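Local coordinates for protein CocE/NonD family hydrolase (Staphylococcus aureus subsp. aureus COL, PDB 3III) that probably acts as a serine hydrolase of the CocE/NonD family, joining an alpha/beta-hydrolase fold to a C-terminal non-catalytic beta domain, at residues A[265-270]-A[293-298]; A[336-341]-A[439-444]; A[59-64]-A[117-122]. All blocks are in the same frame, centred on the assembly; numbering follows the deposited sequence. Where two conformers were deposited one is given.

Interaction 1. Residues A[265-270]-A[293-298]; sequences CASWST and YVHGRK
S267 and W268 both close on the carbonyl of H295, where two neighbouring strands of a parallel pair run out into loops. S267 OG gives its hydrogen to H295 O at 2.9 Å, from well above the carbonyl plane, while W268 N donates to the same H295 O at 3.0 Å from the opposite face. With OG anti to the backbone N of S267 (chi1 -177°), the hydroxyl also accepts from S269 N, an ST turn. S267 CB lies over one face of the H295 ring, offset toward its rim. On the other side of the sheet, V294 CG1 sits over the W268 indole, 3.4 Å from CE2, a close CH-pi contact. Beyond the strand ends, S269 OG donates to R297 O at 2.7 Å.

A second shell holds these groups in place. R297 N donates to H295 ND1 in the plane of the imidazole, 3.0 Å away, which fixes the ring's rotation. E336 takes the W268 indole N-H on its carbonyl and the G296 N-H on its carboxylate, which also pairs with R297. The S267 hydroxyl thus adds a second grip to a buried carbonyl the backbone already uses, and that of S269 extends the bonding past the strand ends.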
loop_
_atom_site.group_PDB
_atom_site.type_symbol
_atom_site.label_atom_id
_atom_site.label_comp_id
_atom_site.label_asym_id
_atom_site.label_seq_id
_atom_site.Cartn_x
_atom_site.Cartn_y
_atom_site.Cartn_z
ATOM N N CYS A 265 4.467 -5.582 -5.524
ATOM C CA CYS A 265 3.200 -6.197 -5.103
ATOM C C CYS A 265 2.253 -5.073 -4.718
ATOM O O CYS A 265 2.639 -4.152 -3.974
ATOM C CB CYS A 265 3.383 -7.180 -3.949
ATOM S SG CYS A 265 1.809 -7.737 -3.317
ATOM N N ALA A 266 1.038 -5.145 -5.258
ATOM C CA ALA A 266 -0.146 -4.380 -4.832
ATOM C C ALA A 266 -1.220 -5.340 -4.327
ATOM O O ALA A 266 -1.241 -6.517 -4.715
ATOM C CB ALA A 266 -0.730 -3.553 -5.997
ATOM N N SER A 267 -2.139 -4.845 -3.507
ATOM C CA SER A 267 -3.196 -5.696 -3.001
ATOM C C SER A 267 -4.506 -4.945 -3.067
ATOM O O SER A 267 -4.575 -3.786 -2.698
ATOM C CB SER A 267 -2.919 -6.129 -1.580
ATOM O OG SER A 267 -3.915 -7.006 -1.098
ATOM N N TRP A 268 -5.555 -5.632 -3.510
ATOM C CA TRP A 268 -6.898 -5.105 -3.405
ATOM C C TRP A 268 -7.309 -4.850 -1.924
ATOM O O TRP A 268 -8.271 -4.128 -1.681
ATOM C CB TRP A 268 -7.898 -6.076 -4.013
ATOM C CG TRP A 268 -7.550 -6.653 -5.325
ATOM C CD1 TRP A 268 -7.594 -7.967 -5.657
ATOM C CD2 TRP A 268 -7.215 -5.938 -6.533
ATOM N NE1 TRP A 268 -7.307 -8.125 -6.993
ATOM C CE2 TRP A 268 -7.059 -6.898 -7.551
ATOM C CE3 TRP A 268 -7.023 -4.588 -6.843
ATOM C CZ2 TRP A 268 -6.756 -6.555 -8.868
ATOM C CZ3 TRP A 268 -6.716 -4.236 -8.168
ATOM C CH2 TRP A 268 -6.601 -5.230 -9.163
ATOM N N SER A 269 -6.629 -5.466 -0.974
ATOM C CA SER A 269 -7.019 -5.469 0.452
ATOM C C SER A 269 -6.448 -4.276 1.319
ATOM O O SER A 269 -6.656 -4.230 2.550
ATOM C CB SER A 269 -6.507 -6.746 1.082
ATOM O OG SER A 269 -6.690 -7.901 0.230
ATOM N N THR A 270 -5.739 -3.361 0.667
ATOM C CA THR A 270 -5.008 -2.290 1.375
ATOM C C THR A 270 -5.437 -0.887 0.855
ATOM O O THR A 270 -4.667 0.107 0.863
ATOM C CB THR A 270 -3.511 -2.544 1.275
ATOM O OG1 THR A 270 -3.089 -2.387 -0.083
ATOM C CG2 THR A 270 -3.152 -3.961 1.736
ATOM N N TYR A 293 2.490 -7.993 -9.195
ATOM C CA TYR A 293 1.687 -9.104 -8.677
ATOM C C TYR A 293 0.605 -8.506 -7.766
ATOM O O TYR A 293 0.940 -7.762 -6.842
ATOM C CB TYR A 293 2.587 -10.015 -7.872
ATOM C CG TYR A 293 1.897 -11.115 -7.109
ATOM C CD1 TYR A 293 1.309 -12.162 -7.763
ATOM C CD2 TYR A 293 1.815 -11.069 -5.722
ATOM C CE1 TYR A 293 0.614 -13.153 -7.061
ATOM C CE2 TYR A 293 1.174 -12.068 -5.006
ATOM C CZ TYR A 293 0.584 -13.097 -5.664
ATOM O OH TYR A 293 -0.097 -14.032 -4.947
ATOM N N VAL A 294 -0.660 -8.820 -8.033
ATOM C CA VAL A 294 -1.802 -8.321 -7.246
ATOM C C VAL A 294 -2.600 -9.458 -6.650
ATOM O O VAL A 294 -3.092 -10.328 -7.364
ATOM C CB VAL A 294 -2.731 -7.404 -8.028
ATOM C CG1 VAL A 294 -3.674 -6.617 -7.084
ATOM C CG2 VAL A 294 -1.943 -6.390 -8.947
ATOM N N HIS A 295 -2.854 -9.367 -5.352
ATOM C CA HIS A 295 -3.730 -10.328 -4.679
ATOM C C HIS A 295 -4.771 -9.632 -3.825
ATOM O O HIS A 295 -4.605 -8.443 -3.468
ATOM C CB HIS A 295 -2.889 -11.269 -3.827
ATOM C CG HIS A 295 -2.226 -10.614 -2.661
ATOM N ND1 HIS A 295 -2.914 -10.338 -1.496
ATOM C CD2 HIS A 295 -0.968 -10.173 -2.470
ATOM C CE1 HIS A 295 -2.091 -9.758 -0.639
ATOM N NE2 HIS A 295 -0.907 -9.628 -1.210
ATOM N N GLY A 296 -5.822 -10.381 -3.486
ATOM C CA GLY A 296 -6.888 -9.920 -2.608
ATOM C C GLY A 296 -6.897 -10.649 -1.246
ATOM O O GLY A 296 -7.958 -10.887 -0.656
ATOM N N ARG A 297 -5.712 -10.895 -0.725
ATOM C CA ARG A 297 -5.493 -11.605 0.538
ATOM C C ARG A 297 -4.790 -10.678 1.548
ATOM O O ARG A 297 -4.787 -9.458 1.378
ATOM C CB ARG A 297 -4.653 -12.855 0.247
ATOM C CG ARG A 297 -5.140 -13.714 -1.000
ATOM C CD ARG A 297 -6.487 -14.245 -0.741
ATOM N NE ARG A 297 -7.077 -14.845 -1.947
ATOM C CZ ARG A 297 -7.092 -16.134 -2.257
ATOM N NH1 ARG A 297 -6.488 -17.034 -1.489
ATOM N NH2 ARG A 297 -7.685 -16.504 -3.404
ATOM N N LYS A 298 -4.229 -11.247 2.617
ATOM C CA LYS A 298 -3.663 -10.457 3.692
ATOM C C LYS A 298 -2.178 -10.082 3.412
ATOM O O LYS A 298 -1.454 -10.807 2.730
ATOM C CB LYS A 298 -3.844 -11.228 5.024
ATOM C CG LYS A 298 -5.239 -11.263 5.567
ATOM C CD LYS A 298 -5.448 -12.407 6.594
ATOM C CE LYS A 298 -6.878 -12.588 7.016
ATOM N NZ LYS A 298 -7.580 -11.428 7.686
#

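Interaction 2. Residues A[336-341]-A[439-444]; sequences EVRDQF and VNFPDF
R338 and F441 meet because the arginine chain, extended at first, bends at chi3 (-59°) and lays its guanidinium flat on the phenyl ring. Q340 folds in a different way: its twist at chi2 (-102°) brings the amide back across V439, although its CB starts out away from the partner segment. The cation-pi stack is offset, with R338 CZ 4.6 Å from the centroid of the F441 ring and the two planes 26° apart. Nearer the backbone, R338 CB touches F441 CE1 at 3.6 Å, and the carbonyl oxygen D339 O comes to the edge of the same ring, 3.4 Å from F441 CZ. V439 CG1 packs against Q340 CD at 3.5 Å, the two side chains crossing at about a right angle, and F341 CD1 meets P442 CD at 3.6 Å.

Direct polar bonds between 336-341 and 439-444 are absent, and water supplies them. Two waters in the guanidinium plane bridge R338 NH1 and P442 O, the nearer with its oxygen 2.9 Å from R338 NH1; another accepts from F341 N and donates to Q340 OE1 and N440 O. The remaining nitrogens of R338 are held by T501, V452 and G500. D339, with Q340, forms a classic beta bulge opposite K343, and its carboxylate pairs with K343 and K431.

The contact thus joins the end of strand 333-338, in the large mixed sheet, to edge strand 441-443 of a separate antiparallel sheet. At this seam between sheets one arginine does double duty: its flat face stacks on an aromatic ring, while its N-H groups go to carbonyls, a hydroxyl and bridging water. The buried charge is probably stabilised by these neutral partners, with no direct ion pair among those identified.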
loop_
_atom_site.group_PDB
_atom_site.type_symbol
_atom_site.label_atom_id
_atom_site.label_comp_id
_atom_site.label_asym_id
_atom_site.label_seq_id
_atom_site.Cartn_x
_atom_site.Cartn_y
_atom_site.Cartn_z
ATOM N N GLU A 336 -5.308 -11.284 -8.968
ATOM C CA GLU A 336 -6.489 -12.047 -8.507
ATOM C C GLU A 336 -7.785 -11.392 -8.947
ATOM O O GLU A 336 -7.980 -10.194 -8.746
ATOM C CB GLU A 336 -6.507 -12.211 -6.957
ATOM C CG GLU A 336 -7.649 -13.069 -6.512
ATOM C CD GLU A 336 -7.674 -13.393 -5.049
ATOM O OE1 GLU A 336 -6.846 -12.861 -4.268
ATOM O OE2 GLU A 336 -8.565 -14.190 -4.718
ATOM N N VAL A 337 -8.684 -12.182 -9.519
ATOM C CA VAL A 337 -10.074 -11.775 -9.672
ATOM C C VAL A 337 -10.845 -12.349 -8.464
ATOM O O VAL A 337 -11.066 -13.556 -8.360
ATOM C CB VAL A 337 -10.672 -12.299 -10.955
ATOM C CG1 VAL A 337 -12.134 -11.764 -11.112
ATOM C CG2 VAL A 337 -9.827 -11.793 -12.170
ATOM N N ARG A 338 -11.223 -11.499 -7.519
ATOM C CA ARG A 338 -11.807 -11.979 -6.260
ATOM C C ARG A 338 -13.260 -12.381 -6.548
ATOM O O ARG A 338 -13.968 -11.634 -7.183
ATOM C CB ARG A 338 -11.824 -10.881 -5.219
ATOM C CG ARG A 338 -10.471 -10.379 -4.840
ATOM C CD ARG A 338 -10.531 -9.177 -3.909
ATOM N NE ARG A 338 -11.260 -8.105 -4.568
ATOM C CZ ARG A 338 -11.612 -6.952 -3.996
ATOM N NH1 ARG A 338 -11.234 -6.639 -2.748
ATOM N NH2 ARG A 338 -12.299 -6.062 -4.713
ATOM N N ASP A 339 -13.712 -13.505 -6.016
ATOM C CA ASP A 339 -15.121 -13.884 -6.079
ATOM C C ASP A 339 -15.796 -13.764 -4.677
ATOM O O ASP A 339 -16.855 -13.103 -4.544
ATOM C CB ASP A 339 -15.252 -15.320 -6.561
ATOM C CG ASP A 339 -16.730 -15.779 -6.587
ATOM O OD1 ASP A 339 -17.640 -14.914 -6.708
ATOM O OD2 ASP A 339 -16.954 -16.977 -6.463
ATOM N N GLN A 340 -15.182 -14.403 -3.675
ATOM C CA GLN A 340 -15.566 -14.291 -2.273
ATOM C C GLN A 340 -14.283 -14.123 -1.428
ATOM O O GLN A 340 -13.160 -14.108 -1.969
ATOM C CB GLN A 340 -16.371 -15.516 -1.781
ATOM C CG GLN A 340 -17.686 -15.806 -2.473
ATOM C CD GLN A 340 -18.952 -15.363 -1.678
ATOM O OE1 GLN A 340 -18.960 -15.266 -0.409
ATOM N NE2 GLN A 340 -20.047 -15.081 -2.429
ATOM N N PHE A 341 -14.458 -14.046 -0.112
ATOM C CA PHE A 341 -13.350 -13.876 0.847
ATOM C C PHE A 341 -12.430 -15.074 0.653
ATOM O O PHE A 341 -12.856 -16.250 0.842
ATOM C CB PHE A 341 -13.906 -13.796 2.300
ATOM C CG PHE A 341 -12.853 -13.762 3.359
ATOM C CD1 PHE A 341 -12.320 -12.578 3.793
ATOM C CD2 PHE A 341 -12.378 -14.938 3.894
ATOM C CE1 PHE A 341 -11.296 -12.545 4.750
ATOM C CE2 PHE A 341 -11.340 -14.937 4.838
ATOM C CZ PHE A 341 -10.820 -13.726 5.294
ATOM N N VAL A 439 -21.370 -9.510 -0.168
ATOM C CA VAL A 439 -20.207 -10.419 -0.202
ATOM C C VAL A 439 -18.983 -9.633 0.319
ATOM O O VAL A 439 -18.513 -8.659 -0.327
ATOM C CB VAL A 439 -19.919 -10.909 -1.625
ATOM C CG1 VAL A 439 -18.612 -11.832 -1.651
ATOM C CG2 VAL A 439 -21.132 -11.628 -2.200
ATOM N N ASN A 440 -18.474 -10.035 1.476
ATOM C CA ASN A 440 -17.346 -9.330 2.075
ATOM C C ASN A 440 -15.987 -9.765 1.544
ATOM O O ASN A 440 -15.807 -10.922 1.147
ATOM C CB ASN A 440 -17.380 -9.486 3.595
ATOM C CG ASN A 440 -18.563 -8.766 4.226
ATOM O OD1 ASN A 440 -19.267 -9.350 5.019
ATOM N ND2 ASN A 440 -18.763 -7.476 3.893
ATOM N N PHE A 441 -15.014 -8.862 1.633
ATOM C CA PHE A 441 -13.660 -9.128 1.177
ATOM C C PHE A 441 -12.685 -8.604 2.193
ATOM O O PHE A 441 -13.024 -7.677 2.939
ATOM C CB PHE A 441 -13.379 -8.482 -0.192
ATOM C CG PHE A 441 -14.221 -9.043 -1.335
ATOM C CD1 PHE A 441 -13.904 -10.281 -1.927
ATOM C CD2 PHE A 441 -15.348 -8.369 -1.779
ATOM C CE1 PHE A 441 -14.662 -10.795 -2.933
ATOM C CE2 PHE A 441 -16.115 -8.885 -2.786
ATOM C CZ PHE A 441 -15.792 -10.085 -3.390
ATOM N N PRO A 442 -11.455 -9.160 2.216
ATOM C CA PRO A 442 -10.405 -8.519 2.971
ATOM C C PRO A 442 -10.292 -7.023 2.561
ATOM O O PRO A 442 -10.330 -6.684 1.373
ATOM C CB PRO A 442 -9.146 -9.335 2.578
ATOM C CG PRO A 442 -9.693 -10.637 2.088
ATOM C CD PRO A 442 -10.917 -10.273 1.404
ATOM N N ASP A 443 -10.063 -6.174 3.552
ATOM C CA ASP A 443 -10.080 -4.732 3.337
ATOM C C ASP A 443 -9.185 -4.151 4.413
ATOM O O ASP A 443 -8.608 -4.872 5.223
ATOM C CB ASP A 443 -11.533 -4.238 3.408
ATOM C CG ASP A 443 -11.789 -2.931 2.655
ATOM O OD1 ASP A 443 -10.863 -2.121 2.433
ATOM O OD2 ASP A 443 -12.971 -2.714 2.307
ATOM N N PHE A 444 -8.998 -2.854 4.393
ATOM C CA PHE A 444 -8.026 -2.222 5.336
ATOM C C PHE A 444 -8.665 -1.994 6.735
ATOM O O PHE A 444 -9.817 -1.584 6.838
ATOM C CB PHE A 444 -7.544 -0.920 4.755
ATOM C CG PHE A 444 -6.426 -0.289 5.538
ATOM C CD1 PHE A 444 -6.660 0.866 6.228
ATOM C CD2 PHE A 444 -5.174 -0.864 5.575
ATOM C CE1 PHE A 444 -5.616 1.491 6.932
ATOM C CE2 PHE A 444 -4.158 -0.289 6.274
ATOM C CZ PHE A 444 -4.405 0.883 6.985
HETATM O O HOH W 1 -9.437 -7.909 -0.858
HETATM O O HOH W 2 -11.486 -4.682 -0.411
HETATM O O HOH W 3 -17.072 -13.395 1.027
#

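Interaction 3. Residues A[59-64]-A[117-122]; sequences FRPNKD and DYVVVK
F59 and V120 form the firm end of this contact, an antiparallel hydrogen-bonded pair with two short backbone bonds. F59 N reaches V120 O at 2.8 Å in a nearly straight bond (174°), and V120 N returns to F59 O at the same length. The two side chains share one face of the sheet, and V120 O also lies in the plane of the F59 ring, at its edge. Past this pair the segments continue to pack through aliphatic carbon: V119 CG2 rests 3.6 Å from R60 CB and 4.0 Å from P61 CD, the proline crossing the valine at about a right angle. The far end of R60 leads away to a salt bridge with E41. P61 carbons cover Y118 O, a buried carbonyl that has no polar partner.

Toward solvent the pairing gives way to a loop. After an inverse gamma turn centred on N62, the exposed K63 is the last residue to come back to the partner segment. Its CG lies between the backbone N and carbonyl carbon (chi1 52°), and from there the chain stretches to place NZ 2.9 Å from D117 OD1. In this salt bridge the ammonium approaches from above the carboxylate plane, 45° out of it. On the solvent side the two segments are thus joined by an ion pair, in place of backbone bonds and apolar packing.

Strand 119-124 runs parallel to 67-74 on its other flank, so 53-60 enters the mixed sheet as its antiparallel neighbour. Such an antiparallel strand beside a parallel series, with a chain-order swap next to it, is the hallmark of the N-terminal half of the alpha/beta-hydrolase sheet.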
loop_
_atom_site.group_PDB
_atom_site.type_symbol
_atom_site.label_atom_id
_atom_site.label_comp_id
_atom_site.label_asym_id
_atom_site.label_seq_id
_atom_site.Cartn_x
_atom_site.Cartn_y
_atom_site.Cartn_z
ATOM N N PHE A 59 23.577 -10.267 8.141
ATOM C CA PHE A 59 23.520 -11.718 8.229
ATOM C C PHE A 59 24.141 -12.261 6.965
ATOM O O PHE A 59 23.721 -11.869 5.847
ATOM C CB PHE A 59 22.064 -12.157 8.255
ATOM C CG PHE A 59 21.298 -11.720 9.496
ATOM C CD1 PHE A 59 21.202 -12.554 10.567
ATOM C CD2 PHE A 59 20.702 -10.451 9.566
ATOM C CE1 PHE A 59 20.499 -12.150 11.713
ATOM C CE2 PHE A 59 19.995 -10.036 10.663
ATOM C CZ PHE A 59 19.880 -10.884 11.745
ATOM N N ARG A 60 25.118 -13.139 7.126
ATOM C CA ARG A 60 25.840 -13.672 5.995
ATOM C C ARG A 60 26.310 -15.094 6.190
ATOM O O ARG A 60 26.447 -15.555 7.314
ATOM C CB ARG A 60 26.988 -12.744 5.627
ATOM C CG ARG A 60 27.957 -12.440 6.739
ATOM C CD ARG A 60 29.012 -11.409 6.298
ATOM N NE ARG A 60 30.057 -11.282 7.325
ATOM C CZ ARG A 60 31.086 -12.116 7.453
ATOM N NH1 ARG A 60 31.255 -13.131 6.633
ATOM N NH2 ARG A 60 31.950 -11.950 8.441
ATOM N N PRO A 61 26.544 -15.803 5.079
ATOM C CA PRO A 61 27.036 -17.147 5.190
ATOM C C PRO A 61 28.375 -17.208 5.926
ATOM O O PRO A 61 29.218 -16.304 5.829
ATOM C CB PRO A 61 27.160 -17.592 3.745
ATOM C CG PRO A 61 26.270 -16.720 3.004
ATOM C CD PRO A 61 26.361 -15.419 3.678
ATOM N N ASN A 62 28.514 -18.228 6.765
ATOM C CA ASN A 62 29.750 -18.475 7.461
ATOM C C ASN A 62 30.748 -19.157 6.527
ATOM O O ASN A 62 31.093 -20.332 6.713
ATOM C CB ASN A 62 29.474 -19.351 8.714
ATOM C CG ASN A 62 30.685 -19.572 9.532
ATOM O OD1 ASN A 62 31.625 -18.766 9.476
ATOM N ND2 ASN A 62 30.711 -20.684 10.287
ATOM N N LYS A 63 31.213 -18.396 5.541
ATOM C CA LYS A 63 32.228 -18.815 4.639
ATOM C C LYS A 63 32.752 -17.582 3.927
ATOM O O LYS A 63 32.079 -16.542 3.859
ATOM C CB LYS A 63 31.700 -19.870 3.642
ATOM C CG LYS A 63 30.448 -19.487 2.920
ATOM C CD LYS A 63 29.996 -20.539 1.901
ATOM C CE LYS A 63 28.534 -20.438 1.620
ATOM N NZ LYS A 63 28.138 -21.101 0.401
ATOM N N ASP A 64 33.975 -17.691 3.450
ATOM C CA ASP A 64 34.565 -16.709 2.540
ATOM C C ASP A 64 33.727 -16.658 1.262
ATOM O O ASP A 64 33.062 -17.646 0.889
ATOM C CB ASP A 64 35.974 -17.114 2.117
ATOM C CG ASP A 64 36.961 -17.072 3.232
ATOM O OD1 ASP A 64 36.720 -16.405 4.250
ATOM O OD2 ASP A 64 38.022 -17.685 3.058
ATOM N N ASP A 117 22.408 -18.571 -0.043
ATOM C CA ASP A 117 23.646 -17.868 -0.397
ATOM C C ASP A 117 23.410 -16.458 -0.864
ATOM O O ASP A 117 23.995 -16.007 -1.877
ATOM C CB ASP A 117 24.468 -18.636 -1.458
ATOM C CG ASP A 117 24.806 -20.072 -0.987
ATOM O OD1 ASP A 117 25.485 -20.124 0.041
ATOM O OD2 ASP A 117 24.385 -21.092 -1.615
ATOM N N TYR A 118 22.624 -15.747 -0.075
ATOM C CA TYR A 118 22.485 -14.297 -0.121
ATOM C C TYR A 118 22.996 -13.730 1.214
ATOM O O TYR A 118 23.032 -14.426 2.247
ATOM C CB TYR A 118 21.038 -13.840 -0.258
ATOM C CG TYR A 118 20.437 -14.001 -1.590
ATOM C CD1 TYR A 118 20.356 -12.917 -2.480
ATOM C CD2 TYR A 118 19.942 -15.248 -2.009
ATOM C CE1 TYR A 118 19.807 -13.074 -3.731
ATOM C CE2 TYR A 118 19.374 -15.398 -3.289
ATOM C CZ TYR A 118 19.351 -14.316 -4.144
ATOM O OH TYR A 118 18.795 -14.456 -5.362
ATOM N N VAL A 119 23.403 -12.490 1.189
ATOM C CA VAL A 119 23.623 -11.721 2.405
ATOM C C VAL A 119 22.326 -10.914 2.677
ATOM O O VAL A 119 21.668 -10.500 1.750
ATOM C CB VAL A 119 24.873 -10.801 2.292
ATOM C CG1 VAL A 119 24.891 -9.701 3.394
ATOM C CG2 VAL A 119 26.161 -11.632 2.309
ATOM N N VAL A 120 21.923 -10.771 3.954
ATOM C CA VAL A 120 20.848 -9.866 4.341
ATOM C C VAL A 120 21.384 -8.724 5.218
ATOM O O VAL A 120 22.039 -8.972 6.250
ATOM C CB VAL A 120 19.648 -10.594 5.016
ATOM C CG1 VAL A 120 18.588 -9.575 5.487
ATOM C CG2 VAL A 120 18.974 -11.660 4.046
ATOM N N VAL A 121 21.106 -7.472 4.812
ATOM C CA VAL A 121 21.527 -6.303 5.620
ATOM C C VAL A 121 20.278 -5.636 6.091
ATOM O O VAL A 121 19.358 -5.381 5.299
ATOM C CB VAL A 121 22.380 -5.272 4.843
ATOM C CG1 VAL A 121 22.673 -4.054 5.728
ATOM C CG2 VAL A 121 23.671 -5.910 4.241
ATOM N N LYS A 122 20.207 -5.384 7.398
ATOM C CA LYS A 122 19.024 -4.737 8.011
ATOM C C LYS A 122 19.467 -3.385 8.497
ATOM O O LYS A 122 20.375 -3.290 9.317
ATOM C CB LYS A 122 18.480 -5.572 9.185
ATOM C CG LYS A 122 17.254 -4.971 9.834
ATOM C CD LYS A 122 15.983 -5.205 8.959
ATOM C CE LYS A 122 15.014 -4.046 9.169
ATOM N NZ LYS A 122 13.875 -4.008 8.300
#

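How the interactions relate
One mixed sheet connects all three contacts. Interaction 3 lies toward its N-terminal side, with its centre about 30 Å from that of interaction 1 and about 39 Å from that of interaction 2. Interactions 1 and 2, by contrast, are direct neighbours, their centres about 10 Å apart: G296 O packs on P442 CG at 3.3 Å and W268 CB on R338 NH1 at 3.6 Å, so the loops after the parallel pair abut the seam between the sheets. In related alpha/beta hydrolases, loops after the last strands of this series generally carry the acid and histidine of the triad. A bound palmitic acid lies about 12 Å from the S267 side chain.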